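Local structure of flavin prenyltransferase PAD1, mitochondrial (6QLG) at residues 49-54 with 159-164; 125-130 with 167-172; 144-149 with 154-159; 187-192 with 201-206. The protein probably makes the prenylated FMN cofactor of ferulic acid decarboxylase by joining a dimethylallyl group to N5 and C6 of the flavin, without a metal. All blocks are in the same frame, centred on the assembly; numbering follows the deposited sequence.

Contact 1. Residues 49-54 with 159-164; sequences GATGAM and VARETP. With FMN (flavin mononucleotide), chain M; DMA (dimethylallyl diphosphate), chain J.
T51 lays its methyl over one face of the R161 guanidinium, with CG2 3.4 Å from R161 NE and displaced toward the rim of the plane. The two side chains meet at a slant, and CG2 also rests on CD of the arginine. R161 reaches this place through a bend at chi2 (-94°), which lifts CD and the guanidinium past the flavin carbonyl. There R161 NH2 donates to FMN O4 at 3.1 Å, while R161 NH1 makes a weak, long bond to O3B of the dimethylallyl diphosphate. Stronger partners come from a neighbouring subunit, where the carbonyls of V187 and P188 take NH1 and NE. The flavin is gripped from the backbone as well: FMN N3 donates to R161 O at 2.9 Å, N-H...O angle 156°, and T51 N gives FMN O4 a weak bond. A50 packs against both, its CB 3.8 Å from FMN C4 and 4.4 Å from R161 CB. The touching residues A50, T51 and R161 lie in loops that follow the C-terminal ends of strands 42-47 and 155-160, which flank strand 119-125 in the parallel sheet of a Rossmann-like flavoprotein fold, the usual place for a nucleotide cofactor. At the phosphate end G49 N donates to FMN O2P at 2.6 Å, and G49 O accepts from the ribityl hydroxyl O2'. Beyond the arginine, E162 folds back so that its OE1 receives T163 N through the anti lone pair; the same carboxylate forms salt bridges with K151 and R144 of another neighbouring subunit.

Contact 2. Residues 125-130 with 167-172; sequences CSMKTL and EIHLRN. With FMN (flavin mononucleotide), chain M.
M127 and H169 meet nearly at right angles, and the methionine touches the ring with more than one atom. M127 CB lies 3.8 Å from H169 CD2 and also borders FMN O2. The next atom, CG, is wedged between the same two groups, 3.5 Å from H169 CD2 and 3.2 Å from FMN O2. A bend at chi2 (-60°) brings SD obliquely to the imidazole, nearest CD2, 3.9 Å from the ring centroid and 34° off its normal, a Met-aromatic contact. The turn at chi3 then directs CE away from the histidine onto A160. The imidazole is held at both nitrogens: H169 ND1 is hydrogen-bonded to S166 N, and NE2 to D147 of a neighbouring subunit. One turn further along, L130 applies CG and CD2 to CB of N172, 4.0 Å away. A water bridges the segments, donating to M127 O at 2.8 Å and accepting from N172 ND2. N172 OD1 meanwhile receives R171 NH2, which approaches tilted from the carbonyl plane. The other side of the first segment belongs to the flavin. M127 N points almost straight at FMN O2, and the phosphate is held by S126 OG, K128 NZ and T129 OG1. S126 is also the N-cap of its helix, its OG accepting from T129 N at 3.1 Å. The contact thus pairs the start of helix 127-135, just after strand 119-125, with the start of helix 167-178, while A160 and L158 of strand 155-160 touch M127 and L130 from the sheet.

Contact 3. Residues 144-149 with 154-159; sequences RTADVM and RRLVLV. With FMN (flavin mononucleotide), chain T.
M149 sets its sulfur against the aliphatic part of R154, SD lying 3.7 Å from R154 CD and 3.9 Å from R154 CB. The two side chains cross at about a right angle. R154 runs extended from CG to NE (chi2 170°), so its CD passes the sulfur, which lies at the edge of the guanidinium, and the charged end goes on to the carbonyl of G113. Between the backbones, R154 N donates to M149 O at 2.8 Å with an N-H...O angle of 166°, tying the strand entrance to the last turn of the helix. Deeper in, L156 covers A146, its CD2 3.8 Å from A146 CB, while M149 CB borders L156 CB. R144 turns to the helix's other side: one face of its guanidinium is backed by V148 CG2, and over the opposite face lies N1 of an FMN held chiefly by another subunit. R144 NH1 forms a salt bridge with D147 OD2 at 3.3 Å, and NH2 another with E162 of that subunit. Helix 141-151, joined by a short loop to the strand it packs on, is the later part of a beta-alpha-beta crossover from strand 119-125 to the parallel strand 155-160 of a Rossmann-like sheet; here its outer side completes a flavin site across a subunit interface.

Contact 4. Residues 187-192 with 201-206; sequences VPAFYI and IDQSVG. With DMA (dimethylallyl diphosphate), chain N.
This is a contact of direct packing and water bridges between the loop following strand 182-183 and helix 197-210, on the wall of the dimethylallyl diphosphate pocket. Q203 carries most of it. Its CG meets I192 CG2 at 4.0 Å, the two side chains slanting across one another, and a bend at chi2 (-92°) then turns the amide over A189, whose CB is 3.3 Å from Q203 OE1. The amide end faces the ligand: Q203 NE2 makes a weak bond to O3B of the diphosphate. Y191 OH donates to that same oxygen at 2.6 Å, so one terminal phosphate oxygen is shared by both segments. The tyrosine CG stands between its backbone N and carbonyl carbon (chi1 62°), which swings the ring alongside the ligand. C5 of the prenyl group lies 3.6 Å above the centre of one face, and O1B sits in the ring plane at the edge. Three waters bridge the segments. One donates to both V187 O and S204 OG; a second accepts from A189 N, donates to Q203 OE1 at 2.7 Å and accepts from S204 OG; the third links Y191 OH to Q203 NE2. Y191 and R207, the latter one turn along the helix, are the residues predicted to bind dimethylallyl phosphate. W222 meets the Y191 ring nearly perpendicularly. The loop extends to a neighbouring subunit, where V187 packs on its counterpart V187 and F190 on T51, whereas helix 197-210 rests through I201 and V205 on helix 53-65 of its own chain.

In the fold
From the N terminus, the loop after strand 42-47 opens contact 1, which closes only at the end of strand 155-160. Contact 2 starts inside that loop, after strand 119-125, and ends beyond it on helix 167-178, so the two cross; they also touch, through the backbones of C125, V159 and R161, and both hold one FMN. Contact 3 is a short closure nested inside both, joining helix 141-151 to strand 155-160 and sharing V159 with contact 1. Contact 4 follows in series, after strand 182-183, and its helix reaches back to contact 1 where I201 packs on M54. Its centre is about 23 Å from that of contact 3, across the chain's centre.

Contact 1. Residues 49-54 with 159-164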
# COMPACT_ATOMS: atom_id res chain seq x y z
N GLY B 49 10.62 -26.44 16.98
CA GLY B 49 12.01 -26.80 16.81
C GLY B 49 12.99 -25.65 16.66
O GLY B 49 13.98 -25.76 15.92
N ALA B 50 12.73 -24.53 17.32
CA ALA B 50 13.73 -23.49 17.45
C ALA B 50 14.60 -23.77 18.66
O ALA B 50 14.15 -24.38 19.64
CB ALA B 50 13.08 -22.11 17.59
N THR B 51 15.86 -23.36 18.59
CA THR B 51 16.75 -23.53 19.73
C THR B 51 16.22 -22.72 20.91
O THR B 51 15.68 -21.63 20.75
CB THR B 51 18.19 -23.13 19.38
OG1 THR B 51 19.07 -23.49 20.45
CG2 THR B 51 18.30 -21.65 19.12
N GLY B 52 16.35 -23.29 22.11
CA GLY B 52 15.79 -22.68 23.30
C GLY B 52 14.69 -23.51 23.93
O GLY B 52 13.72 -22.96 24.47
N ALA B 53 14.84 -24.83 23.88
CA ALA B 53 13.82 -25.71 24.46
C ALA B 53 13.64 -25.46 25.95
O ALA B 53 12.53 -25.62 26.48
CB ALA B 53 14.19 -27.18 24.21
N MET B 54 14.71 -25.07 26.65
CA MET B 54 14.60 -24.80 28.09
C MET B 54 13.63 -23.66 28.38
O MET B 54 13.05 -23.61 29.47
CB MET B 54 15.98 -24.48 28.67
CG MET B 54 16.03 -24.47 30.19
SD MET B 54 15.47 -26.00 30.97
CE MET B 54 16.49 -27.19 30.12
N VAL B 159 7.24 -16.63 20.99
CA VAL B 159 8.63 -16.41 21.35
C VAL B 159 9.49 -16.73 20.13
O VAL B 159 10.19 -17.75 20.10
CB VAL B 159 9.03 -17.24 22.58
CG1 VAL B 159 10.42 -16.85 23.07
CG2 VAL B 159 8.01 -17.04 23.70
N ALA B 160 9.43 -15.87 19.12
CA ALA B 160 10.06 -16.14 17.83
C ALA B 160 11.57 -15.95 17.93
O ALA B 160 12.04 -14.84 18.20
CB ALA B 160 9.47 -15.22 16.76
N ARG B 161 12.32 -17.02 17.71
CA ARG B 161 13.77 -17.01 17.90
C ARG B 161 14.45 -17.23 16.56
O ARG B 161 14.30 -18.30 15.95
CB ARG B 161 14.19 -18.07 18.91
CG ARG B 161 15.60 -17.89 19.42
CD ARG B 161 16.58 -18.72 18.61
NE ARG B 161 17.96 -18.31 18.83
CZ ARG B 161 18.90 -18.32 17.89
NH1 ARG B 161 20.13 -17.93 18.16
NH2 ARG B 161 18.60 -18.72 16.66
N GLU B 162 15.21 -16.23 16.12
CA GLU B 162 15.98 -16.27 14.88
C GLU B 162 16.86 -15.04 14.83
O GLU B 162 16.45 -13.96 15.28
CB GLU B 162 15.07 -16.30 13.64
CG GLU B 162 15.81 -16.40 12.29
CD GLU B 162 16.74 -17.60 12.20
OE1 GLU B 162 17.89 -17.51 12.67
OE2 GLU B 162 16.31 -18.64 11.65
N THR B 163 18.07 -15.21 14.30
CA THR B 163 18.96 -14.08 14.10
C THR B 163 20.03 -14.46 13.09
O THR B 163 20.51 -15.60 13.11
CB THR B 163 19.61 -13.61 15.41
OG1 THR B 163 20.12 -12.29 15.23
CG2 THR B 163 20.75 -14.51 15.85
N PRO B 164 20.39 -13.56 12.16
CA PRO B 164 19.68 -12.29 11.96
C PRO B 164 18.34 -12.51 11.27
O PRO B 164 18.01 -13.65 10.93
CB PRO B 164 20.64 -11.49 11.08
CG PRO B 164 21.39 -12.53 10.33
CD PRO B 164 21.56 -13.69 11.27
N1 FMN M . 14.57 -22.53 13.12
C2 FMN M . 14.35 -21.22 13.49
O2 FMN M . 13.55 -20.54 12.86
N3 FMN M . 15.04 -20.68 14.55
C4 FMN M . 15.95 -21.46 15.25
O4 FMN M . 16.57 -20.99 16.20
C4A FMN M . 16.17 -22.78 14.89
N5 FMN M . 17.08 -23.53 15.60
C5A FMN M . 17.32 -24.85 15.26
C6 FMN M . 18.24 -25.62 15.97
C7 FMN M . 18.48 -26.95 15.64
C7M FMN M . 19.47 -27.77 16.42
C8 FMN M . 17.78 -27.51 14.56
C8M FMN M . 18.03 -28.94 14.17
C9 FMN M . 16.87 -26.73 13.85
C9A FMN M . 16.62 -25.40 14.18
N10 FMN M . 15.70 -24.64 13.47
C10 FMN M . 15.48 -23.32 13.82
C1' FMN M . 14.96 -25.22 12.30
C2' FMN M . 13.57 -25.77 12.59
O2' FMN M . 13.64 -26.85 13.49
C3' FMN M . 12.94 -26.22 11.27
O3' FMN M . 12.69 -25.09 10.46
C4' FMN M . 11.63 -26.99 11.46
O4' FMN M . 11.00 -27.17 10.21
C5' FMN M . 10.67 -26.25 12.38
O5' FMN M . 9.58 -27.11 12.62
P FMN M . 8.51 -26.78 13.78
O1P FMN M . 7.21 -27.46 13.44
O2P FMN M . 9.05 -27.33 15.08
O3P FMN M . 8.27 -25.30 13.89
C1 DMA J . 20.18 -23.04 13.54
O1 DMA J . 20.63 -22.19 12.52
C2 DMA J . 19.95 -24.42 12.95
C3 DMA J . 20.73 -25.40 13.35
C4 DMA J . 20.50 -26.78 12.75
C5 DMA J . 21.82 -25.15 14.39
PA DMA J . 20.69 -20.60 12.90
O1A DMA J . 21.34 -19.83 11.77
O2A DMA J . 19.25 -20.17 13.06
O3A DMA J . 21.56 -20.47 14.31
PB DMA J . 22.38 -19.12 14.79
O1B DMA J . 21.52 -17.91 14.55
O2B DMA J . 23.68 -18.94 14.04
O3B DMA J . 22.72 -19.24 16.26

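Contact 2. Residues 125-130 with 167-172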
# COMPACT_ATOMS: atom_id res chain seq x y z
N CYS B 125 9.50 -20.32 19.39
CA CYS B 125 8.75 -20.32 18.14
C CYS B 125 9.72 -20.21 16.97
O CYS B 125 10.44 -19.21 16.85
CB CYS B 125 7.74 -19.17 18.11
SG CYS B 125 6.69 -19.18 16.63
N SER B 126 9.72 -21.23 16.12
CA SER B 126 10.55 -21.21 14.93
C SER B 126 9.98 -20.26 13.88
O SER B 126 8.82 -19.84 13.95
CB SER B 126 10.67 -22.62 14.34
OG SER B 126 9.43 -23.05 13.82
N MET B 127 10.82 -19.92 12.90
CA MET B 127 10.36 -19.12 11.78
C MET B 127 9.33 -19.87 10.94
O MET B 127 8.40 -19.26 10.40
CB MET B 127 11.54 -18.69 10.91
CG MET B 127 12.54 -17.79 11.62
SD MET B 127 11.83 -16.24 12.22
CE MET B 127 11.50 -16.62 13.95
N LYS B 128 9.48 -21.19 10.84
CA LYS B 128 8.52 -22.00 10.11
C LYS B 128 7.13 -21.90 10.72
O LYS B 128 6.13 -21.69 10.02
CB LYS B 128 8.99 -23.46 10.07
CG LYS B 128 8.02 -24.43 9.39
CD LYS B 128 7.12 -25.12 10.41
CE LYS B 128 6.81 -26.55 10.02
NZ LYS B 128 5.90 -27.16 11.03
N THR B 129 7.03 -22.04 12.05
CA THR B 129 5.73 -21.98 12.71
C THR B 129 5.19 -20.55 12.71
O THR B 129 3.98 -20.34 12.54
CB THR B 129 5.84 -22.54 14.13
OG1 THR B 129 5.93 -23.97 14.06
CG2 THR B 129 4.61 -22.17 14.95
N LEU B 130 6.07 -19.56 12.89
CA LEU B 130 5.66 -18.17 12.70
C LEU B 130 5.05 -17.95 11.32
O LEU B 130 4.05 -17.25 11.17
CB LEU B 130 6.85 -17.23 12.91
CG LEU B 130 6.74 -15.84 12.28
CD1 LEU B 130 5.70 -14.98 13.00
CD2 LEU B 130 8.09 -15.13 12.27
N GLU B 167 13.84 -9.98 5.52
CA GLU B 167 12.60 -9.24 5.30
C GLU B 167 11.39 -10.17 5.37
O GLU B 167 10.29 -9.73 5.74
CB GLU B 167 12.66 -8.50 3.96
CG GLU B 167 11.47 -8.75 3.04
CD GLU B 167 11.09 -7.53 2.23
OE1 GLU B 167 9.90 -7.15 2.25
OE2 GLU B 167 11.99 -6.95 1.58
N ILE B 168 11.57 -11.45 5.05
CA ILE B 168 10.50 -12.43 5.20
C ILE B 168 10.09 -12.54 6.67
O ILE B 168 8.91 -12.42 7.01
CB ILE B 168 10.94 -13.80 4.65
CG1 ILE B 168 11.45 -13.67 3.21
CG2 ILE B 168 9.79 -14.81 4.74
CD1 ILE B 168 10.37 -13.43 2.20
N HIS B 169 11.06 -12.79 7.55
CA HIS B 169 10.78 -12.91 8.98
C HIS B 169 10.09 -11.66 9.51
O HIS B 169 9.09 -11.75 10.24
CB HIS B 169 12.07 -13.16 9.75
CG HIS B 169 12.86 -14.34 9.27
ND1 HIS B 169 14.23 -14.30 9.10
CD2 HIS B 169 12.47 -15.59 8.93
CE1 HIS B 169 14.65 -15.48 8.68
NE2 HIS B 169 13.60 -16.28 8.56
N LEU B 170 10.61 -10.48 9.17
CA LEU B 170 10.09 -9.24 9.73
C LEU B 170 8.70 -8.93 9.21
O LEU B 170 7.85 -8.44 9.96
CB LEU B 170 11.06 -8.09 9.43
CG LEU B 170 12.27 -8.09 10.37
CD1 LEU B 170 13.33 -7.11 9.91
CD2 LEU B 170 11.82 -7.78 11.80
N ARG B 171 8.44 -9.22 7.93
CA ARG B 171 7.09 -9.05 7.40
C ARG B 171 6.11 -9.97 8.12
O ARG B 171 5.01 -9.55 8.49
CB ARG B 171 7.07 -9.32 5.89
CG ARG B 171 5.67 -9.35 5.30
CD ARG B 171 5.60 -10.26 4.08
NE ARG B 171 5.60 -11.68 4.43
CZ ARG B 171 6.13 -12.64 3.68
NH1 ARG B 171 6.71 -12.33 2.53
NH2 ARG B 171 6.09 -13.90 4.09
N ASN B 172 6.49 -11.23 8.33
CA ASN B 172 5.63 -12.16 9.06
C ASN B 172 5.38 -11.67 10.48
O ASN B 172 4.25 -11.75 10.98
CB ASN B 172 6.24 -13.55 9.06
CG ASN B 172 6.19 -14.22 7.70
OD1 ASN B 172 5.60 -13.69 6.76
ND2 ASN B 172 6.82 -15.39 7.59
N1 FMN M . 14.57 -22.53 13.12
C2 FMN M . 14.35 -21.22 13.49
O2 FMN M . 13.55 -20.54 12.86
N3 FMN M . 15.04 -20.68 14.55
C4 FMN M . 15.95 -21.46 15.25
O4 FMN M . 16.57 -20.99 16.20
C4A FMN M . 16.17 -22.78 14.89
N5 FMN M . 17.08 -23.53 15.60
C5A FMN M . 17.32 -24.85 15.26
C6 FMN M . 18.24 -25.62 15.97
C7 FMN M . 18.48 -26.95 15.64
C7M FMN M . 19.47 -27.77 16.42
C8 FMN M . 17.78 -27.51 14.56
C8M FMN M . 18.03 -28.94 14.17
C9 FMN M . 16.87 -26.73 13.85
C9A FMN M . 16.62 -25.40 14.18
N10 FMN M . 15.70 -24.64 13.47
C10 FMN M . 15.48 -23.32 13.82
C1' FMN M . 14.96 -25.22 12.30
C2' FMN M . 13.57 -25.77 12.59
O2' FMN M . 13.64 -26.85 13.49
C3' FMN M . 12.94 -26.22 11.27
O3' FMN M . 12.69 -25.09 10.46
C4' FMN M . 11.63 -26.99 11.46
O4' FMN M . 11.00 -27.17 10.21
C5' FMN M . 10.67 -26.25 12.38
O5' FMN M . 9.58 -27.11 12.62
P FMN M . 8.51 -26.78 13.78
O1P FMN M . 7.21 -27.46 13.44
O2P FMN M . 9.05 -27.33 15.08
O3P FMN M . 8.27 -25.30 13.89
O HOH W 1 8.78 -16.74 9.29

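Contact 3. Residues 144-149 with 154-159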
# COMPACT_ATOMS: atom_id res chain seq x y z
N ARG B 144 -2.93 -24.62 13.98
CA ARG B 144 -4.39 -24.52 14.01
C ARG B 144 -4.88 -23.88 15.30
O ARG B 144 -5.76 -23.01 15.27
CB ARG B 144 -5.02 -25.90 13.82
CG ARG B 144 -6.54 -25.92 13.95
CD ARG B 144 -7.22 -24.99 12.95
NE ARG B 144 -8.67 -25.00 13.08
CZ ARG B 144 -9.49 -24.10 12.53
NH1 ARG B 144 -9.00 -23.11 11.80
NH2 ARG B 144 -10.80 -24.20 12.71
N THR B 145 -4.32 -24.29 16.44
CA THR B 145 -4.75 -23.72 17.71
C THR B 145 -4.42 -22.23 17.77
O THR B 145 -5.23 -21.43 18.26
CB THR B 145 -4.12 -24.47 18.88
OG1 THR B 145 -4.42 -25.87 18.76
CG2 THR B 145 -4.67 -23.96 20.20
N ALA B 146 -3.24 -21.84 17.28
CA ALA B 146 -2.92 -20.42 17.21
C ALA B 146 -3.87 -19.68 16.28
O ALA B 146 -4.34 -18.58 16.59
CB ALA B 146 -1.47 -20.23 16.74
N ASP B 147 -4.18 -20.28 15.12
CA ASP B 147 -5.16 -19.71 14.21
C ASP B 147 -6.50 -19.50 14.91
O ASP B 147 -7.18 -18.50 14.69
CB ASP B 147 -5.32 -20.62 12.98
CG ASP B 147 -6.09 -19.96 11.85
OD1 ASP B 147 -5.55 -19.01 11.23
OD2 ASP B 147 -7.22 -20.40 11.57
N VAL B 148 -6.88 -20.45 15.77
CA VAL B 148 -8.13 -20.34 16.51
C VAL B 148 -8.04 -19.24 17.57
O VAL B 148 -8.98 -18.47 17.76
CB VAL B 148 -8.50 -21.70 17.12
CG1 VAL B 148 -9.62 -21.55 18.13
CG2 VAL B 148 -8.90 -22.67 16.02
N MET B 149 -6.91 -19.16 18.28
CA MET B 149 -6.72 -18.10 19.26
C MET B 149 -6.89 -16.72 18.63
O MET B 149 -7.51 -15.83 19.22
CB MET B 149 -5.35 -18.21 19.92
CG MET B 149 -5.11 -19.49 20.70
SD MET B 149 -6.03 -19.58 22.25
CE MET B 149 -5.75 -21.29 22.70
N ARG B 154 -8.08 -14.21 21.47
CA ARG B 154 -7.38 -14.60 22.69
C ARG B 154 -5.90 -14.27 22.56
O ARG B 154 -5.35 -14.20 21.46
CB ARG B 154 -7.58 -16.09 22.98
CG ARG B 154 -9.02 -16.47 23.25
CD ARG B 154 -9.21 -17.98 23.30
NE ARG B 154 -10.63 -18.35 23.21
CZ ARG B 154 -11.06 -19.58 22.96
NH1 ARG B 154 -10.20 -20.57 22.78
NH2 ARG B 154 -12.37 -19.81 22.90
N ARG B 155 -5.25 -14.07 23.71
CA ARG B 155 -3.85 -13.66 23.73
C ARG B 155 -2.96 -14.77 23.18
O ARG B 155 -3.03 -15.92 23.62
CB ARG B 155 -3.44 -13.29 25.16
CG ARG B 155 -1.95 -13.01 25.37
CD ARG B 155 -1.44 -11.81 24.57
NE ARG B 155 -2.32 -10.65 24.62
CZ ARG B 155 -2.15 -9.61 25.43
NH1 ARG B 155 -1.14 -9.58 26.28
NH2 ARG B 155 -3.01 -8.59 25.40
N LEU B 156 -2.14 -14.43 22.19
CA LEU B 156 -1.22 -15.37 21.55
C LEU B 156 0.17 -14.75 21.56
O LEU B 156 0.39 -13.70 20.96
CB LEU B 156 -1.66 -15.69 20.12
CG LEU B 156 -0.67 -16.51 19.28
CD1 LEU B 156 -0.48 -17.91 19.85
CD2 LEU B 156 -1.11 -16.57 17.83
N VAL B 157 1.11 -15.42 22.23
CA VAL B 157 2.49 -14.95 22.36
C VAL B 157 3.40 -15.90 21.60
O VAL B 157 3.39 -17.11 21.84
CB VAL B 157 2.91 -14.84 23.83
CG1 VAL B 157 4.37 -14.43 23.93
CG2 VAL B 157 2.02 -13.85 24.57
N LEU B 158 4.19 -15.34 20.68
CA LEU B 158 5.14 -16.11 19.88
C LEU B 158 6.54 -15.72 20.30
O LEU B 158 7.00 -14.60 20.01
CB LEU B 158 4.93 -15.87 18.39
CG LEU B 158 3.52 -16.01 17.82
CD1 LEU B 158 3.52 -15.75 16.33
CD2 LEU B 158 2.96 -17.38 18.12
N VAL B 159 7.24 -16.63 20.99
CA VAL B 159 8.63 -16.41 21.35
C VAL B 159 9.49 -16.73 20.13
O VAL B 159 10.19 -17.75 20.10
CB VAL B 159 9.03 -17.24 22.58
CG1 VAL B 159 10.42 -16.85 23.07
CG2 VAL B 159 8.01 -17.04 23.70
N1 FMN T . -11.02 -26.01 9.98
C2 FMN T . -11.62 -24.91 9.42
O2 FMN T . -10.93 -24.02 8.93
N3 FMN T . -13.00 -24.81 9.40
C4 FMN T . -13.78 -25.81 9.95
O4 FMN T . -15.01 -25.74 9.94
C4A FMN T . -13.17 -26.93 10.52
N5 FMN T . -13.95 -27.92 11.05
C5A FMN T . -13.35 -29.03 11.62
C6 FMN T . -14.13 -30.05 12.17
C7 FMN T . -13.52 -31.16 12.73
C7M FMN T . -14.35 -32.25 13.32
C8 FMN T . -12.13 -31.26 12.75
C8M FMN T . -11.49 -32.47 13.37
C9 FMN T . -11.35 -30.25 12.20
C9A FMN T . -11.95 -29.13 11.64
N10 FMN T . -11.17 -28.13 11.09
C10 FMN T . -11.78 -27.02 10.53
C1' FMN T . -9.67 -28.21 11.11
C2' FMN T . -9.11 -28.73 9.79
O2' FMN T . -9.53 -30.06 9.60
C3' FMN T . -7.58 -28.70 9.85
O3' FMN T . -7.11 -27.37 9.72
C4' FMN T . -6.97 -29.54 8.74
O4' FMN T . -5.57 -29.39 8.77
C5' FMN T . -7.44 -29.09 7.35
O5' FMN T . -6.80 -29.92 6.40
P FMN T . -7.32 -30.05 4.88
O1P FMN T . -6.19 -30.56 4.01
O2P FMN T . -8.48 -31.02 4.85
O3P FMN T . -7.76 -28.69 4.37

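Contact 4. Residues 187-192 with 201-206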
# COMPACT_ATOMS: atom_id res chain seq x y z
N VAL B 187 15.41 -12.10 24.07
CA VAL B 187 16.68 -11.39 24.22
C VAL B 187 16.96 -11.21 25.71
O VAL B 187 16.07 -10.80 26.46
CB VAL B 187 16.67 -10.05 23.47
CG1 VAL B 187 16.74 -10.28 21.96
CG2 VAL B 187 15.43 -9.23 23.82
N PRO B 188 18.18 -11.48 26.16
CA PRO B 188 18.46 -11.46 27.61
C PRO B 188 18.42 -10.04 28.17
O PRO B 188 18.85 -9.09 27.52
CB PRO B 188 19.86 -12.06 27.71
CG PRO B 188 20.18 -12.62 26.35
CD PRO B 188 19.38 -11.83 25.38
N ALA B 189 17.92 -9.93 29.40
CA ALA B 189 17.90 -8.66 30.12
C ALA B 189 19.14 -8.61 31.01
O ALA B 189 19.10 -8.99 32.19
CB ALA B 189 16.62 -8.51 30.92
N PHE B 190 20.25 -8.15 30.45
CA PHE B 190 21.52 -8.17 31.17
C PHE B 190 21.55 -7.23 32.36
O PHE B 190 22.41 -7.39 33.24
CB PHE B 190 22.67 -7.84 30.22
CG PHE B 190 22.90 -8.87 29.15
CD1 PHE B 190 23.61 -10.03 29.43
CD2 PHE B 190 22.42 -8.68 27.87
CE1 PHE B 190 23.83 -10.98 28.45
CE2 PHE B 190 22.63 -9.63 26.88
CZ PHE B 190 23.34 -10.78 27.18
N TYR B 191 20.63 -6.27 32.44
CA TYR B 191 20.66 -5.31 33.54
C TYR B 191 20.34 -5.93 34.89
O TYR B 191 20.57 -5.29 35.92
CB TYR B 191 19.70 -4.14 33.27
CG TYR B 191 18.24 -4.53 33.15
CD1 TYR B 191 17.46 -4.71 34.29
CD2 TYR B 191 17.64 -4.70 31.91
CE1 TYR B 191 16.12 -5.06 34.19
CE2 TYR B 191 16.31 -5.05 31.80
CZ TYR B 191 15.56 -5.23 32.94
OH TYR B 191 14.23 -5.58 32.84
N ILE B 192 19.80 -7.16 34.92
CA ILE B 192 19.55 -7.82 36.19
C ILE B 192 20.82 -8.33 36.84
O ILE B 192 20.78 -8.80 37.99
CB ILE B 192 18.56 -9.00 36.03
CG1 ILE B 192 19.25 -10.19 35.36
CG2 ILE B 192 17.33 -8.56 35.24
CD1 ILE B 192 18.41 -11.45 35.35
N ILE B 201 17.19 -16.72 31.90
CA ILE B 201 16.01 -17.44 31.42
C ILE B 201 14.81 -17.17 32.33
O ILE B 201 13.69 -16.96 31.86
CB ILE B 201 16.31 -18.95 31.32
CG1 ILE B 201 17.38 -19.21 30.27
CG2 ILE B 201 15.04 -19.71 30.97
CD1 ILE B 201 17.67 -20.69 30.05
N ASP B 202 15.04 -17.18 33.65
CA ASP B 202 13.95 -16.96 34.60
C ASP B 202 13.31 -15.59 34.40
O ASP B 202 12.08 -15.44 34.50
CB ASP B 202 14.45 -17.10 36.03
CG ASP B 202 14.76 -18.54 36.41
OD1 ASP B 202 14.21 -19.46 35.77
OD2 ASP B 202 15.56 -18.75 37.35
N GLN B 203 14.12 -14.57 34.12
CA GLN B 203 13.58 -13.24 33.86
C GLN B 203 12.76 -13.22 32.57
O GLN B 203 11.67 -12.64 32.54
CB GLN B 203 14.71 -12.21 33.82
CG GLN B 203 14.24 -10.76 33.87
CD GLN B 203 14.03 -10.17 32.48
OE1 GLN B 203 14.29 -10.82 31.47
NE2 GLN B 203 13.56 -8.93 32.44
N SER B 204 13.27 -13.85 31.51
CA SER B 204 12.53 -13.90 30.25
C SER B 204 11.20 -14.61 30.43
O SER B 204 10.17 -14.15 29.92
CB SER B 204 13.36 -14.59 29.17
OG SER B 204 14.54 -13.86 28.88
N VAL B 205 11.20 -15.73 31.15
CA VAL B 205 9.96 -16.47 31.38
C VAL B 205 8.97 -15.63 32.17
O VAL B 205 7.76 -15.63 31.89
CB VAL B 205 10.26 -17.81 32.08
CG1 VAL B 205 8.98 -18.44 32.61
CG2 VAL B 205 10.98 -18.76 31.13
N GLY B 206 9.46 -14.89 33.16
CA GLY B 206 8.58 -14.02 33.93
C GLY B 206 8.00 -12.90 33.09
O GLY B 206 6.84 -12.51 33.28
C1 DMA N . 14.17 -2.52 30.48
O1 DMA N . 12.85 -2.99 30.57
C2 DMA N . 14.20 -1.02 30.75
C3 DMA N . 14.93 -0.53 31.73
C4 DMA N . 14.95 0.98 31.98
C5 DMA N . 15.76 -1.46 32.62
PA DMA N . 12.05 -3.33 29.18
O1A DMA N . 12.88 -2.88 28.00
O2A DMA N . 10.72 -2.61 29.16
O3A DMA N . 11.77 -4.95 29.07
PB DMA N . 12.75 -6.08 29.76
O1B DMA N . 14.18 -5.58 29.73
O2B DMA N . 12.67 -7.37 28.97
O3B DMA N . 12.32 -6.31 31.18
O HOH W 2 13.87 -11.90 27.32
O HOH W 3 16.51 -12.06 30.55
O HOH W 4 12.98 -7.50 35.14